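PDB 3I7J: beta-lactamase Mb2281c from Mycobacterium bovis, which probably hydrolyses beta-lactams or related amide or ester substrates, as a serine hydrolase of the beta-lactamase and penicillin-binding protein superfamily. Local coordinates for residues Leu76-Gly81 / Arg97-Tyr102. Sequence-based numbering, arbitrary orientation.
Sequences LAHTSG and RMYSNY
His78 and Tyr99 run alongside each other in the same direction, an example of two aromatic side chains packed obliquely. Tyr99 CD1 lies over one face of the imidazole, towards its rim, 3.7 Å from His78 NE2. The planes are inclined at 46°. At the imidazole edge, in its plane, sits Ser100 O, 3.5 Å from His78 CE1. With CG anti to the carbonyl carbon (chi1 -56°), the His78 ring is directed towards the backbone of 99-100.

The backbone secures the same residue: Met98 N donates to His78 O at 3.0 Å, and Arg97 CA adds a CH...O contact to that oxygen. Beside it, Arg97 grips Ala77 O side-on, NE at 3.1 Å and NH2 at 2.9 Å, both with the acceptor close to the guanidinium plane. NE approaches nearly along the C=O axis, whereas NH2 comes in at 128°. Bends at chi2 and chi3 bring the group round to the carbonyl, and Thr79 CG2 packs 3.4 Å from Arg97 NH2, which also bonds Gln181 O.

Tyr99 OH bonds Ser40 OG and Lys43 NZ, consistent with the SxxK and (S/Y)xN elements of serine beta-lactamases and penicillin-binding proteins; His78 thus packs against the ring of the probable active-site tyrosine. The His78 ring also meets Phe104 and, edge-to-face, Trp200. The contact joins the Schellman turn at the end of helix 72-76 to the start of helix 101-115, where Ser100 is the N-cap, its OG bonding Gly103 N and also Ala83 O, and His78 also touches Lys43 of helix 42-56.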
ATOM      1  N   LEU A  76       0.636   5.149  10.928  1.00 13.01           N
ATOM      2  CA  LEU A  76       1.060   4.304   9.816  1.00 14.81           C
ATOM      3  C   LEU A  76       0.528   2.876   9.911  1.00 12.96           C
ATOM      4  O   LEU A  76       0.202   2.256   8.893  1.00 12.67           O
ATOM      5  CB  LEU A  76       2.591   4.268   9.757  1.00 14.24           C
ATOM      6  CG  LEU A  76       3.287   5.518   9.203  1.00 12.76           C
ATOM      7  CD1 LEU A  76       4.772   5.521   9.553  1.00  6.24           C
ATOM      8  CD2 LEU A  76       3.089   5.553   7.701  1.00 13.09           C
ATOM      9  N   ALA A  77       0.438   2.366  11.137  1.00  8.01           N
ATOM     10  CA  ALA A  77      -0.017   1.002  11.386  1.00  5.70           C
ATOM     11  C   ALA A  77      -1.502   0.875  11.742  1.00 12.60           C
ATOM     12  O   ALA A  77      -1.968  -0.217  12.063  1.00 14.50           O
ATOM     13  CB  ALA A  77       0.832   0.373  12.493  1.00  4.84           C
ATOM     14  N   HIS A  78      -2.235   1.982  11.686  1.00  8.51           N
ATOM     15  CA  HIS A  78      -3.661   1.977  11.994  1.00 13.93           C
ATOM     16  C   HIS A  78      -3.965   1.526  13.422  1.00 13.84           C
ATOM     17  O   HIS A  78      -4.874   0.725  13.650  1.00 11.39           O
ATOM     18  CB  HIS A  78      -4.419   1.082  11.000  1.00  8.11           C
ATOM     19  CG  HIS A  78      -4.204   1.463   9.570  1.00  6.57           C
ATOM     20  ND1 HIS A  78      -4.716   2.621   9.025  1.00  9.73           N
ATOM     21  CD2 HIS A  78      -3.479   0.875   8.590  1.00  5.99           C
ATOM     22  CE1 HIS A  78      -4.312   2.732   7.772  1.00  8.28           C
ATOM     23  NE2 HIS A  78      -3.560   1.685   7.484  1.00 12.15           N
ATOM     24  N   THR A  79      -3.203   2.030  14.387  1.00 13.24           N
ATOM     25  CA  THR A  79      -3.446   1.680  15.780  1.00  9.38           C
ATOM     26  C   THR A  79      -3.639   2.924  16.649  1.00  9.04           C
ATOM     27  O   THR A  79      -3.599   2.837  17.872  1.00 14.53           O
ATOM     28  CB  THR A  79      -2.285   0.835  16.386  1.00 14.37           C
ATOM     29  OG1 THR A  79      -1.081   1.613  16.410  1.00 11.53           O
ATOM     30  CG2 THR A  79      -2.055  -0.430  15.574  1.00  9.15           C
ATOM     31  N   SER A  80      -3.873   4.075  16.024  1.00  8.99           N
ATOM     32  CA  SER A  80      -4.051   5.320  16.774  1.00 13.75           C
ATOM     33  C   SER A  80      -5.363   5.391  17.560  1.00 18.07           C
ATOM     34  O   SER A  80      -5.523   6.273  18.401  1.00 15.46           O
ATOM     35  CB  SER A  80      -3.977   6.525  15.832  1.00 13.39           C
ATOM     36  OG  SER A  80      -5.113   6.562  14.981  1.00 12.62           O
ATOM     37  N   GLY A  81      -6.288   4.469  17.292  1.00 15.27           N
ATOM     38  CA  GLY A  81      -7.565   4.469  17.985  1.00  8.55           C
ATOM     39  C   GLY A  81      -8.520   5.441  17.323  1.00 15.13           C
ATOM     40  O   GLY A  81      -9.649   5.650  17.771  1.00 17.31           O
ATOM     41  N   ARG A  97      -6.554  -2.450  16.363  1.00 22.38           N
ATOM     42  CA  ARG A  97      -6.129  -2.250  15.003  1.00 15.31           C
ATOM     43  C   ARG A  97      -7.355  -1.966  14.169  1.00 13.01           C
ATOM     44  O   ARG A  97      -8.162  -2.864  13.927  1.00 19.08           O
ATOM     45  CB  ARG A  97      -5.438  -3.500  14.470  1.00 14.64           C
ATOM     46  CG  ARG A  97      -5.159  -3.479  12.977  1.00 15.62           C
ATOM     47  CD  ARG A  97      -3.796  -4.101  12.688  1.00 21.60           C
ATOM     48  NE  ARG A  97      -2.729  -3.144  12.867  1.00 16.42           N
ATOM     49  CZ  ARG A  97      -1.478  -3.445  13.204  1.00 13.80           C
ATOM     50  NH1 ARG A  97      -1.101  -4.701  13.413  1.00  5.52           N
ATOM     51  NH2 ARG A  97      -0.601  -2.466  13.329  1.00 13.06           N
HETATM   52  N   MSE A  98      -7.534  -0.721  13.757  1.00 12.77           N
HETATM   53  CA  MSE A  98      -8.663  -0.430  12.895  1.00 16.25           C
HETATM   54  C   MSE A  98      -8.249   0.475  11.750  1.00 10.40           C
HETATM   55  O   MSE A  98      -7.772   1.598  11.939  1.00 12.84           O
HETATM   56  CB  MSE A  98      -9.851   0.130  13.688  1.00 17.84           C
HETATM   57  CG  MSE A  98      -9.737   1.506  14.275  1.00 34.88           C
HETATM   58 SE   MSE A  98     -11.388   1.955  15.301  1.00 55.55          SE
HETATM   59  CE  MSE A  98     -10.828   1.227  17.019  1.00 27.43           C
ATOM     60  N   TYR A  99      -8.400  -0.071  10.554  1.00 11.62           N
ATOM     61  CA  TYR A  99      -8.051   0.618   9.325  1.00  8.50           C
ATOM     62  C   TYR A  99      -8.652   2.012   9.359  1.00  8.52           C
ATOM     63  O   TYR A  99      -9.815   2.169   9.709  1.00 13.62           O
ATOM     64  CB  TYR A  99      -8.607  -0.161   8.138  1.00 12.94           C
ATOM     65  CG  TYR A  99      -8.185   0.383   6.800  1.00  7.52           C
ATOM     66  CD1 TYR A  99      -6.849   0.340   6.404  1.00  8.42           C
ATOM     67  CD2 TYR A  99      -9.121   0.920   5.918  1.00  7.14           C
ATOM     68  CE1 TYR A  99      -6.457   0.814   5.155  1.00 14.14           C
ATOM     69  CE2 TYR A  99      -8.739   1.396   4.666  1.00 12.29           C
ATOM     70  CZ  TYR A  99      -7.410   1.338   4.292  1.00 10.47           C
ATOM     71  OH  TYR A  99      -7.036   1.790   3.052  1.00 15.24           O
ATOM     72  N   SER A 100      -7.866   3.028   9.008  1.00 15.02           N
ATOM     73  CA  SER A 100      -8.379   4.394   9.034  1.00  7.29           C
ATOM     74  C   SER A 100      -7.845   5.320   7.952  1.00 13.55           C
ATOM     75  O   SER A 100      -6.634   5.406   7.731  1.00  9.41           O
ATOM     76  CB  SER A 100      -8.098   5.030  10.398  1.00 12.43           C
ATOM     77  OG  SER A 100      -8.481   6.395  10.405  1.00  9.67           O
ATOM     78  N   ASN A 101      -8.762   6.004   7.270  1.00 12.82           N
ATOM     79  CA  ASN A 101      -8.381   6.974   6.249  1.00 11.41           C
ATOM     80  C   ASN A 101      -7.931   8.244   6.966  1.00 16.24           C
ATOM     81  O   ASN A 101      -6.897   8.810   6.629  1.00 11.40           O
ATOM     82  CB  ASN A 101      -9.562   7.344   5.350  1.00 16.70           C
ATOM     83  CG  ASN A 101      -9.850   6.302   4.275  1.00 22.25           C
ATOM     84  OD1 ASN A 101     -10.865   6.390   3.594  1.00 24.95           O
ATOM     85  ND2 ASN A 101      -8.959   5.326   4.115  1.00 11.29           N
ATOM     86  N   TYR A 102      -8.709   8.686   7.956  1.00  8.95           N
ATOM     87  CA  TYR A 102      -8.372   9.907   8.671  1.00 18.70           C
ATOM     88  C   TYR A 102      -7.027   9.784   9.380  1.00 13.53           C
ATOM     89  O   TYR A 102      -6.335  10.783   9.583  1.00 12.99           O
ATOM     90  CB  TYR A 102      -9.485  10.287   9.660  1.00 14.37           C
ATOM     91  CG  TYR A 102      -9.291  11.655  10.282  1.00 11.27           C
ATOM     92  CD1 TYR A 102      -8.747  11.787  11.557  1.00 10.87           C
ATOM     93  CD2 TYR A 102      -9.569  12.820   9.560  1.00 13.48           C
ATOM     94  CE1 TYR A 102      -8.475  13.041  12.097  1.00 16.22           C
ATOM     95  CE2 TYR A 102      -9.299  14.085  10.095  1.00 18.29           C
ATOM     96  CZ  TYR A 102      -8.749  14.186  11.361  1.00 17.22           C
ATOM     97  OH  TYR A 102      -8.452  15.423  11.894  1.00 21.83           O
TER